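Local coordinates for terminal oxygenase component of carbazole 1,9a-dioxygenase (Sphingomonas, PDB 3GKQ), which serves as the terminal oxygenase of carbazole 1,9a-dioxygenase, probably passing electrons from a Rieske [2Fe-2S] cluster to a mononuclear iron that activates oxygen, at residues A[59-64]-A[86-91]. Sequence-based numbering, arbitrary orientation.
Sequences NRVDGV and YSKATI
Lys88 NZ reaches Asp62 OD2 at 3.3 Å, a salt bridge whose hydrogen bond is weak. The two side chains cross at about a right angle, and Lys88 CE also lies 3.5 Å from Asp62 OD2. The lysine starts with CG anti to its backbone N (chi1 177°). It then bends at chi3 and chi4, which brings the ammonium back toward Val61. There Val61 CG1 touches the bent lysine chain at two points, Lys88 NZ at 3.5 Å and Lys88 CG at 3.8 Å. Val61 is buried, Lys88 exposed. A type I' turn runs from Val61 to Val64, closed by Val64 N to Val61 O at 3.0 Å. Arg60 NE also bonds Gly63 O, 3.1 Å away and well above the carbonyl plane. Glu43 receives the backbone N-H groups of Asp62 and Gly63. The type I turn from Ser87 to Thr90 carries a 2.8 Å hydrogen bond between Ser87 OG and Thr90 OG1. Ile244 of a second subunit packs on these two residues. The contact joins two antiparallel sheets of the Rieske domain. The type I' turn closes the hairpin of strands 54-61 and 64-69; the other turn leads into strand 90-92, which pairs with strand 98-101.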
loop_
_atom_site.group_PDB
_atom_site.type_symbol
_atom_site.label_atom_id
_atom_site.label_comp_id
_atom_site.label_asym_id
_atom_site.label_seq_id
_atom_site.Cartn_x
_atom_site.Cartn_y
_atom_site.Cartn_z
ATOM N N ASN A 59 -14.141 -12.818 -25.773
ATOM C CA ASN A 59 -13.818 -14.023 -26.522
ATOM C C ASN A 59 -14.391 -13.898 -27.920
ATOM O O ASN A 59 -15.400 -13.220 -28.133
ATOM C CB ASN A 59 -14.369 -15.280 -25.842
ATOM C CG ASN A 59 -13.837 -16.561 -26.477
ATOM O OD1 ASN A 59 -12.714 -16.594 -26.991
ATOM N ND2 ASN A 59 -14.632 -17.624 -26.428
ATOM N N ARG A 60 -13.724 -14.535 -28.872
ATOM C CA ARG A 60 -14.164 -14.514 -30.255
ATOM C C ARG A 60 -14.614 -15.922 -30.629
ATOM O O ARG A 60 -13.828 -16.870 -30.589
ATOM C CB ARG A 60 -13.016 -14.047 -31.150
ATOM C CG ARG A 60 -13.295 -14.113 -32.635
ATOM C CD ARG A 60 -12.278 -13.277 -33.390
ATOM N NE ARG A 60 -12.927 -12.107 -33.959
ATOM C CZ ARG A 60 -12.509 -10.857 -33.809
ATOM N NH1 ARG A 60 -11.424 -10.579 -33.097
ATOM N NH2 ARG A 60 -13.190 -9.880 -34.377
ATOM N N VAL A 61 -15.895 -16.050 -30.958
ATOM C CA VAL A 61 -16.478 -17.336 -31.327
ATOM C C VAL A 61 -17.044 -17.226 -32.736
ATOM O O VAL A 61 -17.951 -16.428 -32.992
ATOM C CB VAL A 61 -17.607 -17.727 -30.354
ATOM C CG1 VAL A 61 -18.144 -19.109 -30.707
ATOM C CG2 VAL A 61 -17.085 -17.705 -28.924
ATOM N N ASP A 62 -16.509 -18.039 -33.642
ATOM C CA ASP A 62 -16.930 -18.014 -35.035
ATOM C C ASP A 62 -16.774 -16.596 -35.569
ATOM O O ASP A 62 -17.681 -16.048 -36.193
ATOM C CB ASP A 62 -18.383 -18.479 -35.186
ATOM C CG ASP A 62 -18.566 -19.943 -34.817
ATOM O OD1 ASP A 62 -17.654 -20.747 -35.114
ATOM O OD2 ASP A 62 -19.622 -20.291 -34.243
ATOM N N GLY A 63 -15.615 -16.004 -35.292
ATOM C CA GLY A 63 -15.327 -14.661 -35.760
ATOM C C GLY A 63 -16.045 -13.516 -35.064
ATOM O O GLY A 63 -15.724 -12.357 -35.315
ATOM N N VAL A 64 -17.002 -13.823 -34.191
ATOM C CA VAL A 64 -17.752 -12.777 -33.496
ATOM C C VAL A 64 -17.297 -12.565 -32.050
ATOM O O VAL A 64 -17.210 -13.516 -31.271
ATOM C CB VAL A 64 -19.263 -13.092 -33.498
ATOM C CG1 VAL A 64 -20.033 -11.973 -32.809
ATOM C CG2 VAL A 64 -19.754 -13.264 -34.929
ATOM N N TYR A 86 -15.600 -26.034 -22.447
ATOM C CA TYR A 86 -15.829 -27.415 -22.865
ATOM C C TYR A 86 -16.810 -27.579 -24.022
ATOM O O TYR A 86 -17.178 -28.693 -24.387
ATOM C CB TYR A 86 -16.264 -28.240 -21.655
ATOM C CG TYR A 86 -15.193 -28.274 -20.599
ATOM C CD1 TYR A 86 -13.977 -28.913 -20.839
ATOM C CD2 TYR A 86 -15.351 -27.594 -19.392
ATOM C CE1 TYR A 86 -12.946 -28.869 -19.909
ATOM C CE2 TYR A 86 -14.324 -27.543 -18.457
ATOM C CZ TYR A 86 -13.127 -28.179 -18.722
ATOM O OH TYR A 86 -12.102 -28.119 -17.810
ATOM N N SER A 87 -17.230 -26.453 -24.583
ATOM C CA SER A 87 -18.119 -26.427 -25.734
ATOM C C SER A 87 -17.798 -25.092 -26.393
ATOM O O SER A 87 -17.441 -24.130 -25.710
ATOM C CB SER A 87 -19.591 -26.483 -25.317
ATOM O OG SER A 87 -20.176 -25.194 -25.291
ATOM N N LYS A 88 -17.902 -25.044 -27.715
ATOM C CA LYS A 88 -17.598 -23.842 -28.478
ATOM C C LYS A 88 -18.312 -22.574 -28.009
ATOM O O LYS A 88 -17.718 -21.498 -27.965
ATOM C CB LYS A 88 -17.936 -24.071 -29.955
ATOM C CG LYS A 88 -17.732 -22.850 -30.834
ATOM C CD LYS A 88 -18.485 -22.970 -32.157
ATOM C CE LYS A 88 -20.002 -22.911 -31.951
ATOM N NZ LYS A 88 -20.460 -21.635 -31.296
ATOM N N ALA A 89 -19.586 -22.705 -27.664
ATOM C CA ALA A 89 -20.390 -21.559 -27.263
ATOM C C ALA A 89 -20.388 -21.189 -25.785
ATOM O O ALA A 89 -21.046 -20.227 -25.398
ATOM C CB ALA A 89 -21.834 -21.778 -27.724
ATOM N N THR A 90 -19.651 -21.923 -24.959
ATOM C CA THR A 90 -19.671 -21.630 -23.533
ATOM C C THR A 90 -18.335 -21.624 -22.808
ATOM O O THR A 90 -17.298 -22.001 -23.350
ATOM C CB THR A 90 -20.556 -22.642 -22.778
ATOM O OG1 THR A 90 -19.903 -23.916 -22.764
ATOM C CG2 THR A 90 -21.913 -22.782 -23.442
ATOM N N ILE A 91 -18.398 -21.179 -21.558
ATOM C CA ILE A 91 -17.253 -21.161 -20.669
ATOM C C ILE A 91 -17.785 -21.760 -19.375
ATOM O O ILE A 91 -18.919 -21.481 -18.979
ATOM C CB ILE A 91 -16.724 -19.725 -20.404
ATOM C CG1 ILE A 91 -15.583 -19.783 -19.379
ATOM C CG2 ILE A 91 -17.845 -18.828 -19.891
ATOM C CD1 ILE A 91 -14.828 -18.463 -19.205
#